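Local coordinates for G protein alpha subunit (Entamoeba histolytica, PDB 4FID) that binds GDP in its nucleotide pocket and, as a G-alpha subunit, probably relays receptor signals by cycling between GTP- and GDP-bound states, at residues T40-S43 / S44-N48; K127-M131 / E132-P136; Q268-Q271 / Q272-G276; R317-M320 / L321-V325. One frame throughout, in Å; residues are numbered along the deposited sequence.

Contact 1: T40-S43 / S44-N48; sequences THKS and SICSN
The backbone makes three successive i to i+4 bonds, Ile45 N to His41 O (3.1 Å), Cys46 N to Lys42 O (2.9 Å) and Ser47 N to Ser43 O (2.8 Å). They form the first turns of helix 42-62, the long helix of the all-helical domain of G-alpha subunits. Ile45 reaches back toward the start of the helix: with CG1 beside its own backbone N (chi1 -67°), the branch runs past the carbonyl of His41 and its CD1 ends 4.1 Å from His41 CB. The same side chain also packs into the interior of the domain, against Leu122, Ile129 and Tyr134, while the end of His41 turns away and rests on Leu141. On a more polar side of the helix Ser44 and Asn48, one turn apart, share Asn144: Ser44 OG makes a weak hydrogen bond with Asn144 ND2, and Asn48 ND2 bonds to Asn144 OD1. Both ends of that amide are thus used, just ahead of Arg145, a GDP-binding residue whose side chain is about 7 Å from that of Ser44. Lys42 stretches out fully to a weak hydrogen bond from NZ to Glu132 O; near the root of this chain, Lys42 CG lies 4.1 Å from Cys46 SG.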
loop_
_atom_site.group_PDB
_atom_site.type_symbol
_atom_site.label_atom_id
_atom_site.label_comp_id
_atom_site.label_asym_id
_atom_site.label_seq_id
_atom_site.Cartn_x
_atom_site.Cartn_y
_atom_site.Cartn_z
ATOM N N THR A 40 -14.257 -13.560 -6.015
ATOM C CA THR A 40 -14.950 -12.263 -6.045
ATOM C C THR A 40 -14.100 -11.111 -6.632
ATOM O O THR A 40 -14.641 -10.090 -7.053
ATOM C CB THR A 40 -15.419 -11.833 -4.639
ATOM O OG1 THR A 40 -14.316 -11.261 -3.918
ATOM C CG2 THR A 40 -15.978 -13.019 -3.873
ATOM N N HIS A 41 -12.781 -11.269 -6.665
ATOM C CA HIS A 41 -11.928 -10.199 -7.183
ATOM C C HIS A 41 -11.641 -10.252 -8.692
ATOM O O HIS A 41 -10.934 -9.407 -9.220
ATOM C CB HIS A 41 -10.647 -10.100 -6.360
ATOM C CG HIS A 41 -10.910 -9.962 -4.895
ATOM N ND1 HIS A 41 -11.028 -8.736 -4.272
ATOM C CD2 HIS A 41 -11.130 -10.893 -3.935
ATOM C CE1 HIS A 41 -11.282 -8.921 -2.989
ATOM N NE2 HIS A 41 -11.348 -10.222 -2.758
ATOM N N LYS A 42 -12.218 -11.229 -9.378
ATOM C CA LYS A 42 -11.921 -11.462 -10.785
ATOM C C LYS A 42 -12.229 -10.248 -11.657
ATOM O O LYS A 42 -11.457 -9.922 -12.560
ATOM C CB LYS A 42 -12.658 -12.716 -11.312
ATOM C CG LYS A 42 -12.370 -13.069 -12.770
ATOM C CD LYS A 42 -13.163 -14.302 -13.251
ATOM C CE LYS A 42 -12.962 -14.559 -14.768
ATOM N NZ LYS A 42 -13.536 -15.855 -15.270
ATOM N N SER A 43 -13.346 -9.578 -11.408
ATOM C CA SER A 43 -13.768 -8.512 -12.322
ATOM C C SER A 43 -12.930 -7.267 -12.198
ATOM O O SER A 43 -12.590 -6.646 -13.200
ATOM C CB SER A 43 -15.245 -8.172 -12.168
ATOM O OG SER A 43 -16.013 -9.042 -12.981
ATOM N N SER A 44 -12.576 -6.907 -10.975
ATOM C CA SER A 44 -11.818 -5.689 -10.795
ATOM C C SER A 44 -10.395 -5.914 -11.281
ATOM O O SER A 44 -9.789 -5.017 -11.869
ATOM C CB SER A 44 -11.852 -5.199 -9.348
ATOM O OG SER A 44 -10.913 -5.891 -8.570
ATOM N N ILE A 45 -9.864 -7.111 -11.067
ATOM C CA ILE A 45 -8.535 -7.415 -11.586
ATOM C C ILE A 45 -8.536 -7.394 -13.112
ATOM O O ILE A 45 -7.673 -6.765 -13.740
ATOM C CB ILE A 45 -8.016 -8.759 -11.090
ATOM C CG1 ILE A 45 -7.762 -8.685 -9.581
ATOM C CG2 ILE A 45 -6.748 -9.145 -11.860
ATOM C CD1 ILE A 45 -7.490 -10.039 -8.957
ATOM N N CYS A 46 -9.522 -8.049 -13.709
ATOM C CA CYS A 46 -9.617 -8.046 -15.161
ATOM C C CYS A 46 -9.823 -6.629 -15.710
ATOM O O CYS A 46 -9.225 -6.249 -16.710
ATOM C CB CYS A 46 -10.693 -9.027 -15.647
ATOM S SG CYS A 46 -10.234 -10.773 -15.352
ATOM N N SER A 47 -10.648 -5.847 -15.032
ATOM C CA SER A 47 -10.863 -4.451 -15.390
ATOM C C SER A 47 -9.578 -3.597 -15.297
ATOM O O SER A 47 -9.258 -2.822 -16.217
ATOM C CB SER A 47 -11.960 -3.861 -14.500
ATOM O OG SER A 47 -12.225 -2.520 -14.851
ATOM N N ASN A 48 -8.867 -3.722 -14.178
ATOM C CA ASN A 48 -7.597 -3.020 -13.983
ATOM C C ASN A 48 -6.559 -3.297 -15.086
ATOM O O ASN A 48 -5.741 -2.430 -15.396
ATOM C CB ASN A 48 -6.977 -3.381 -12.632
ATOM C CG ASN A 48 -7.743 -2.826 -11.472
ATOM O OD1 ASN A 48 -8.638 -2.002 -11.656
ATOM N ND2 ASN A 48 -7.404 -3.265 -10.263
#

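Contact 2: K127-M131 / E132-P136; sequences KRIAM and EDYVP
Tyr134 lays its ring over the backbone of Ile129, whose CA sits 3.7 Å from the ring centroid and only 8° off the ring normal, a CH-pi contact over the middle of the face. The tyrosine CG is turned anti to the backbone N (chi1 159°), which folds the ring back over the end of helix 126-129. Pro136 N lies over the opposite face, toward the rim, so backbone atoms flank the ring on both faces. The Ile129 side chain follows the ring, its CG2 3.8 Å from Tyr134 CE2. Arg128 is straight as far as CD and then bends at chi3 (51°), bringing NH1 to 3.9 Å from Tyr134 CE1 with guanidinium and ring steeply inclined. The polar ends converge on Asp140: its OD2 takes a salt bridge from Arg128 NH1 and a hydrogen bond with Tyr134 OH, while Arg128 NH2 is fixed by Asn125 OD1. A weak bond from Tyr134 N to Met131 O (3.5 Å) closes the chain reversal. Glu132 and Asp133 have the backbone angles of the central residues of a type I beta turn, here within the loop that links helices 126-129 and 138-143 of the all-helical domain.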
loop_
_atom_site.group_PDB
_atom_site.type_symbol
_atom_site.label_atom_id
_atom_site.label_comp_id
_atom_site.label_asym_id
_atom_site.label_seq_id
_atom_site.Cartn_x
_atom_site.Cartn_y
_atom_site.Cartn_z
ATOM N N LYS A 127 -1.258 -13.282 -19.461
ATOM C CA LYS A 127 -1.532 -14.603 -20.026
ATOM C C LYS A 127 -2.383 -15.434 -19.073
ATOM O O LYS A 127 -3.267 -16.160 -19.502
ATOM C CB LYS A 127 -0.238 -15.354 -20.337
ATOM C CG LYS A 127 0.595 -14.794 -21.484
ATOM C CD LYS A 127 1.966 -15.483 -21.520
ATOM C CE LYS A 127 2.826 -15.045 -22.706
ATOM N NZ LYS A 127 4.216 -15.604 -22.631
ATOM N N ARG A 128 -2.117 -15.320 -17.776
ATOM C CA ARG A 128 -2.844 -16.099 -16.783
ATOM C C ARG A 128 -4.164 -15.462 -16.335
ATOM O O ARG A 128 -5.080 -16.167 -15.924
ATOM C CB ARG A 128 -1.952 -16.391 -15.580
ATOM C CG ARG A 128 -2.626 -17.213 -14.478
ATOM C CD ARG A 128 -1.692 -17.394 -13.272
ATOM N NE ARG A 128 -1.159 -16.108 -12.837
ATOM C CZ ARG A 128 -1.655 -15.369 -11.850
ATOM N NH1 ARG A 128 -2.684 -15.793 -11.139
ATOM N NH2 ARG A 128 -1.098 -14.204 -11.567
ATOM N N ILE A 129 -4.261 -14.134 -16.411
ATOM C CA ILE A 129 -5.470 -13.426 -15.977
ATOM C C ILE A 129 -6.547 -13.491 -17.054
ATOM O O ILE A 129 -7.746 -13.503 -16.758
ATOM C CB ILE A 129 -5.177 -11.932 -15.642
ATOM C CG1 ILE A 129 -4.312 -11.805 -14.390
ATOM C CG2 ILE A 129 -6.468 -11.132 -15.460
ATOM C CD1 ILE A 129 -3.579 -10.484 -14.330
ATOM N N ALA A 130 -6.100 -13.543 -18.305
ATOM C CA ALA A 130 -6.998 -13.501 -19.447
ATOM C C ALA A 130 -7.530 -14.870 -19.840
ATOM O O ALA A 130 -8.232 -14.985 -20.834
ATOM C CB ALA A 130 -6.313 -12.852 -20.621
HETATM N N MSE A 131 -7.188 -15.899 -19.068
HETATM C CA MSE A 131 -7.732 -17.235 -19.288
HETATM C C MSE A 131 -9.208 -17.285 -18.929
HETATM O O MSE A 131 -9.680 -16.534 -18.076
HETATM C CB MSE A 131 -6.977 -18.285 -18.468
HETATM C CG MSE A 131 -5.674 -18.773 -19.083
HETATM SE SE MSE A 131 -4.909 -20.226 -18.036
HETATM C CE MSE A 131 -5.228 -19.514 -16.241
ATOM N N GLU A 132 -9.936 -18.187 -19.572
ATOM C CA GLU A 132 -11.377 -18.246 -19.380
ATOM C C GLU A 132 -11.761 -18.748 -17.986
ATOM O O GLU A 132 -12.740 -18.286 -17.406
ATOM C CB GLU A 132 -12.061 -19.062 -20.493
ATOM C CG GLU A 132 -11.684 -20.533 -20.549
ATOM C CD GLU A 132 -12.684 -21.361 -21.350
ATOM O OE1 GLU A 132 -13.761 -20.816 -21.691
ATOM O OE2 GLU A 132 -12.394 -22.549 -21.637
ATOM N N ASP A 133 -10.980 -19.671 -17.437
ATOM C CA ASP A 133 -11.313 -20.264 -16.145
ATOM C C ASP A 133 -10.541 -19.639 -14.987
ATOM O O ASP A 133 -10.590 -20.139 -13.860
ATOM C CB ASP A 133 -11.045 -21.766 -16.167
ATOM C CG ASP A 133 -9.570 -22.092 -16.347
ATOM O OD1 ASP A 133 -8.980 -21.631 -17.350
ATOM O OD2 ASP A 133 -9.005 -22.811 -15.491
ATOM N N TYR A 134 -9.833 -18.551 -15.279
ATOM C CA TYR A 134 -8.948 -17.884 -14.323
ATOM C C TYR A 134 -9.617 -17.566 -12.992
ATOM O O TYR A 134 -10.647 -16.908 -12.947
ATOM C CB TYR A 134 -8.358 -16.600 -14.949
ATOM C CG TYR A 134 -7.857 -15.574 -13.952
ATOM C CD1 TYR A 134 -6.745 -15.838 -13.163
ATOM C CD2 TYR A 134 -8.500 -14.336 -13.798
ATOM C CE1 TYR A 134 -6.286 -14.919 -12.238
ATOM C CE2 TYR A 134 -8.038 -13.388 -12.869
ATOM C CZ TYR A 134 -6.928 -13.698 -12.095
ATOM O OH TYR A 134 -6.428 -12.820 -11.181
ATOM N N VAL A 135 -9.020 -18.050 -11.908
ATOM C CA VAL A 135 -9.417 -17.653 -10.562
ATOM C C VAL A 135 -8.198 -16.995 -9.901
ATOM O O VAL A 135 -7.094 -17.551 -9.930
ATOM C CB VAL A 135 -10.012 -18.852 -9.728
ATOM C CG1 VAL A 135 -9.166 -20.098 -9.860
ATOM C CG2 VAL A 135 -10.183 -18.495 -8.269
ATOM N N PRO A 136 -8.383 -15.779 -9.351
ATOM C CA PRO A 136 -7.282 -15.034 -8.728
ATOM C C PRO A 136 -6.597 -15.828 -7.630
ATOM O O PRO A 136 -7.250 -16.563 -6.897
ATOM C CB PRO A 136 -7.984 -13.804 -8.138
ATOM C CG PRO A 136 -9.140 -13.582 -9.026
ATOM C CD PRO A 136 -9.618 -14.981 -9.387
#

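Contact 3: Q268-Q271 / Q272-G276; sequences QYIQ and QLFTG
The last turns of helix 263-275 bring Gln268 to Gln271 against the residues that end the helix, Gln272 to Thr275. The regular i to i+4 pattern is seen in Gln272 N to Gln268 O (2.7 Å) and Leu273 N to Tyr269 O (3.2 Å). Further along, the carbonyls of Ile270 and Gln271 are each approached by two amides: Leu273 N and Phe274 N bond weakly to Ile270 O, and Gln271 O accepts Thr275 N together with a weak bond from Phe274 N. This mixing of i+3 and i+4 bonds is common where a helix winds down, and Gly276, with positive phi, then leaves it. Ile270 packs along Phe274, CG2 of the isoleucine 3.7 Å from CE1 of the ring, and Ile270 O sits in plane at the ring edge. The helix packs on the central sheet of the Ras-like domain: Phe274 meets Phe190 and Thr192 of strand 187-193 as well as helix 209-222, Thr275 rests on Ile233 and Gln271 on Leu235 of strand 230-236, while Ile270 meets Leu194 and Tyr197 in loops. The chain of Gln271 bends at chi2 (-104°), swinging its amide toward the C-terminal end of the helix, and NE2 makes a weak, strongly bent bond to Thr275 OG1 (2.9 Å, 120°). The amide planes of Gln268 and Gln272 are only 20° apart, and NE2 of Gln272 comes within 3.3 Å of Gln268 CG. Tyr269 CE1 lies 4.3 Å from Leu273 CD1, and the tyrosine ring has edge-to-face partners in Tyr257 and Phe254.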
loop_
_atom_site.group_PDB
_atom_site.type_symbol
_atom_site.label_atom_id
_atom_site.label_comp_id
_atom_site.label_asym_id
_atom_site.label_seq_id
_atom_site.Cartn_x
_atom_site.Cartn_y
_atom_site.Cartn_z
ATOM N N GLN A 268 14.569 8.314 6.549
ATOM C CA GLN A 268 14.739 8.876 7.898
ATOM C C GLN A 268 14.283 10.337 7.973
ATOM O O GLN A 268 13.649 10.774 8.941
ATOM C CB GLN A 268 16.198 8.773 8.323
ATOM C CG GLN A 268 16.563 9.568 9.555
ATOM C CD GLN A 268 18.006 9.301 10.004
ATOM O OE1 GLN A 268 18.980 9.692 9.334
ATOM N NE2 GLN A 268 18.145 8.631 11.142
ATOM N N TYR A 269 14.608 11.082 6.928
ATOM C CA TYR A 269 14.217 12.468 6.832
ATOM C C TYR A 269 12.685 12.592 6.862
ATOM O O TYR A 269 12.121 13.381 7.600
ATOM C CB TYR A 269 14.801 13.035 5.549
ATOM C CG TYR A 269 14.636 14.526 5.387
ATOM C CD1 TYR A 269 13.488 15.047 4.783
ATOM C CD2 TYR A 269 15.631 15.416 5.813
ATOM C CE1 TYR A 269 13.331 16.393 4.613
ATOM C CE2 TYR A 269 15.486 16.769 5.641
ATOM C CZ TYR A 269 14.331 17.254 5.040
ATOM O OH TYR A 269 14.144 18.601 4.853
ATOM N N ILE A 270 12.014 11.786 6.065
ATOM C CA ILE A 270 10.568 11.742 6.109
ATOM C C ILE A 270 10.076 11.245 7.475
ATOM O O ILE A 270 9.163 11.824 8.073
ATOM C CB ILE A 270 10.010 10.914 4.941
ATOM C CG1 ILE A 270 10.405 11.574 3.618
ATOM C CG2 ILE A 270 8.502 10.790 5.045
ATOM C CD1 ILE A 270 10.119 10.745 2.422
ATOM N N GLN A 271 10.695 10.194 7.992
ATOM C CA GLN A 271 10.280 9.684 9.285
ATOM C C GLN A 271 10.360 10.776 10.367
ATOM O O GLN A 271 9.461 10.927 11.193
ATOM C CB GLN A 271 11.122 8.475 9.665
ATOM C CG GLN A 271 10.870 7.944 11.061
ATOM C CD GLN A 271 11.977 8.327 12.015
ATOM O OE1 GLN A 271 13.006 7.646 12.088
ATOM N NE2 GLN A 271 11.787 9.427 12.747
ATOM N N GLN A 272 11.446 11.539 10.361
ATOM C CA GLN A 272 11.624 12.566 11.369
ATOM C C GLN A 272 10.614 13.695 11.227
ATOM O O GLN A 272 10.322 14.367 12.209
ATOM C CB GLN A 272 13.058 13.092 11.366
ATOM C CG GLN A 272 14.046 12.076 11.871
ATOM C CD GLN A 272 15.480 12.411 11.516
ATOM O OE1 GLN A 272 15.732 13.339 10.751
ATOM N NE2 GLN A 272 16.421 11.680 12.086
ATOM N N LEU A 273 10.062 13.893 10.024
ATOM C CA LEU A 273 8.970 14.875 9.852
ATOM C C LEU A 273 7.675 14.463 10.539
ATOM O O LEU A 273 6.921 15.314 10.957
ATOM C CB LEU A 273 8.676 15.152 8.381
ATOM C CG LEU A 273 9.791 15.798 7.561
ATOM C CD1 LEU A 273 9.351 15.934 6.117
ATOM C CD2 LEU A 273 10.178 17.139 8.146
ATOM N N PHE A 274 7.408 13.160 10.628
ATOM C CA PHE A 274 6.267 12.633 11.378
ATOM C C PHE A 274 6.481 12.677 12.892
ATOM O O PHE A 274 5.543 12.901 13.646
ATOM C CB PHE A 274 5.993 11.169 11.004
ATOM C CG PHE A 274 5.359 10.978 9.663
ATOM C CD1 PHE A 274 6.133 10.949 8.511
ATOM C CD2 PHE A 274 3.982 10.796 9.552
ATOM C CE1 PHE A 274 5.537 10.770 7.268
ATOM C CE2 PHE A 274 3.378 10.613 8.303
ATOM C CZ PHE A 274 4.141 10.591 7.174
ATOM N N THR A 275 7.702 12.429 13.346
ATOM C CA THR A 275 7.913 12.191 14.770
ATOM C C THR A 275 8.453 13.372 15.611
ATOM O O THR A 275 8.412 13.323 16.841
ATOM C CB THR A 275 8.724 10.870 15.028
ATOM O OG1 THR A 275 10.032 10.967 14.459
ATOM C CG2 THR A 275 8.016 9.708 14.404
ATOM N N GLY A 276 8.937 14.428 14.961
ATOM C CA GLY A 276 9.402 15.613 15.671
ATOM C C GLY A 276 10.299 15.304 16.863
ATOM O O GLY A 276 11.300 14.598 16.734
#

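Contact 4: R317-M320 / L321-V325; sequences RVFM and LAVDV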
loop_
_atom_site.group_PDB
_atom_site.type_symbol
_atom_site.label_atom_id
_atom_site.label_comp_id
_atom_site.label_asym_id
_atom_site.label_seq_id
_atom_site.Cartn_x
_atom_site.Cartn_y
_atom_site.Cartn_z
ATOM N N ARG A 317 8.833 -11.068 8.734
ATOM C CA ARG A 317 9.973 -10.709 9.563
ATOM C C ARG A 317 9.658 -9.469 10.400
ATOM O O ARG A 317 9.938 -9.433 11.598
ATOM C CB ARG A 317 11.224 -10.529 8.696
ATOM C CG ARG A 317 12.428 -9.944 9.388
ATOM C CD ARG A 317 13.521 -9.613 8.381
ATOM N NE ARG A 317 13.037 -8.785 7.270
ATOM C CZ ARG A 317 13.792 -8.343 6.257
ATOM N NH1 ARG A 317 15.091 -8.634 6.195
ATOM N NH2 ARG A 317 13.252 -7.604 5.296
ATOM N N VAL A 318 9.033 -8.473 9.779
ATOM C CA VAL A 318 8.741 -7.216 10.460
ATOM C C VAL A 318 7.648 -7.297 11.532
ATOM O O VAL A 318 7.770 -6.704 12.605
ATOM C CB VAL A 318 8.395 -6.105 9.470
ATOM C CG1 VAL A 318 7.907 -4.887 10.217
ATOM C CG2 VAL A 318 9.609 -5.771 8.646
ATOM N N PHE A 319 6.578 -8.027 11.263
ATOM C CA PHE A 319 5.546 -8.125 12.276
ATOM C C PHE A 319 6.041 -8.885 13.513
ATOM O O PHE A 319 5.554 -8.677 14.630
ATOM C CB PHE A 319 4.267 -8.738 11.724
ATOM C CG PHE A 319 3.139 -8.656 12.678
ATOM C CD1 PHE A 319 2.494 -7.453 12.895
ATOM C CD2 PHE A 319 2.759 -9.760 13.413
ATOM C CE1 PHE A 319 1.462 -7.356 13.809
ATOM C CE2 PHE A 319 1.725 -9.669 14.326
ATOM C CZ PHE A 319 1.078 -8.461 14.524
HETATM N N MSE A 320 7.026 -9.752 13.289
HETATM C CA MSE A 320 7.692 -10.530 14.334
HETATM C C MSE A 320 8.416 -9.650 15.356
HETATM O O MSE A 320 8.191 -9.765 16.562
HETATM C CB MSE A 320 8.689 -11.489 13.695
HETATM C CG MSE A 320 8.682 -12.860 14.312
HETATM SE SE MSE A 320 7.232 -13.983 13.638
HETATM C CE MSE A 320 7.885 -14.224 11.816
ATOM N N LEU A 321 9.294 -8.780 14.870
ATOM C CA LEU A 321 9.873 -7.751 15.711
ATOM C C LEU A 321 8.770 -7.033 16.470
ATOM O O LEU A 321 8.878 -6.802 17.676
ATOM C CB LEU A 321 10.641 -6.747 14.849
ATOM C CG LEU A 321 11.778 -7.421 14.066
ATOM C CD1 LEU A 321 12.440 -6.478 13.056
ATOM C CD2 LEU A 321 12.790 -8.006 15.033
ATOM N N ALA A 322 7.699 -6.697 15.761
ATOM C CA ALA A 322 6.581 -5.979 16.364
ATOM C C ALA A 322 5.949 -6.713 17.551
ATOM O O ALA A 322 5.596 -6.088 18.554
ATOM C CB ALA A 322 5.533 -5.643 15.322
ATOM N N VAL A 323 5.813 -8.030 17.450
ATOM C CA VAL A 323 5.180 -8.797 18.524
ATOM C C VAL A 323 5.990 -8.658 19.812
ATOM O O VAL A 323 5.434 -8.484 20.912
ATOM C CB VAL A 323 5.056 -10.290 18.154
ATOM C CG1 VAL A 323 4.331 -11.056 19.236
ATOM C CG2 VAL A 323 4.326 -10.450 16.818
ATOM N N ASP A 324 7.311 -8.712 19.671
ATOM C CA ASP A 324 8.172 -8.560 20.828
ATOM C C ASP A 324 8.006 -7.176 21.402
ATOM O O ASP A 324 7.819 -7.039 22.595
ATOM C CB ASP A 324 9.636 -8.843 20.485
ATOM C CG ASP A 324 9.880 -10.303 20.122
ATOM O OD1 ASP A 324 9.316 -11.214 20.786
ATOM O OD2 ASP A 324 10.646 -10.530 19.160
ATOM N N VAL A 325 8.051 -6.148 20.560
ATOM C CA VAL A 325 7.827 -4.785 21.058
ATOM C C VAL A 325 6.477 -4.665 21.797
ATOM O O VAL A 325 6.402 -4.084 22.875
ATOM C CB VAL A 325 7.949 -3.708 19.935
ATOM C CG1 VAL A 325 7.453 -2.346 20.426
ATOM C CG2 VAL A 325 9.392 -3.610 19.438
#
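Arg317 meets Leu321 through its backbone: its O accepts a long, weak bond from Leu321 N (3.4 Å), and Leu321 CG hangs over the same carbonyl at 3.7 Å from the Arg317 oxygen. This turn belongs to helix 312-332, the C-terminal helix of the Ras-like domain. Val318 comes next and gives its O to Ala322 N (3.2 Å). The Val318 side chain touches Asn305 of strand 301-307, and Ala322 touches Leu232 of strand 230-236, which seats this face of the helix on the sheet. Phe319 makes the main side-chain contact. Its O takes Val323 N at 2.9 Å, and its CG stands anti to the backbone N (chi1 -171°), placing the ring beside the next turn. There Phe319 CE2 touches Val323 CG2 at 3.7 Å, the two side chains crossing at a slant, and Phe319 CD1 lies 4.3 Å from Ala322 CB. Phe29 packs on this ring from outside the helix. At Met320, a selenomethionine with a poorly ordered side chain, the carbonyl O is shared by weak bonds from Val323 N (3.1 Å) and Asp324 N (3.4 Å). Arg317 and Asp324 are exposed, while Val318, Phe319, Ala322 and Val323 are buried. With backbone bonds supplying the polar cohesion, this chemistry is consistent with a helix seated mainly by hydrophobic packing, in a position that in G-alpha relatives connects the receptor-binding C-terminus with the nucleotide pocket.

In the fold
Along the chain the contacts follow one another from 1 to 4, but in space they fall into two pairs. Contacts 1 and 2 belong to the all-helical domain, with centres 10 Å apart, and touch directly, so the start of helix 42-62 and the loop after helix 126-129 form one packed unit. Contacts 3 and 4 belong to the Ras-like domain, on opposite faces of its sheet. Their centres are 21 Å apart, and both use strand 230-236, contact 3 through Leu235 and Ile233, contact 4 through Leu232 and Val230. About 37 Å separates the centres of contacts 1 and 3. GDP is bound between the two domains, as is usual in G-alpha subunits.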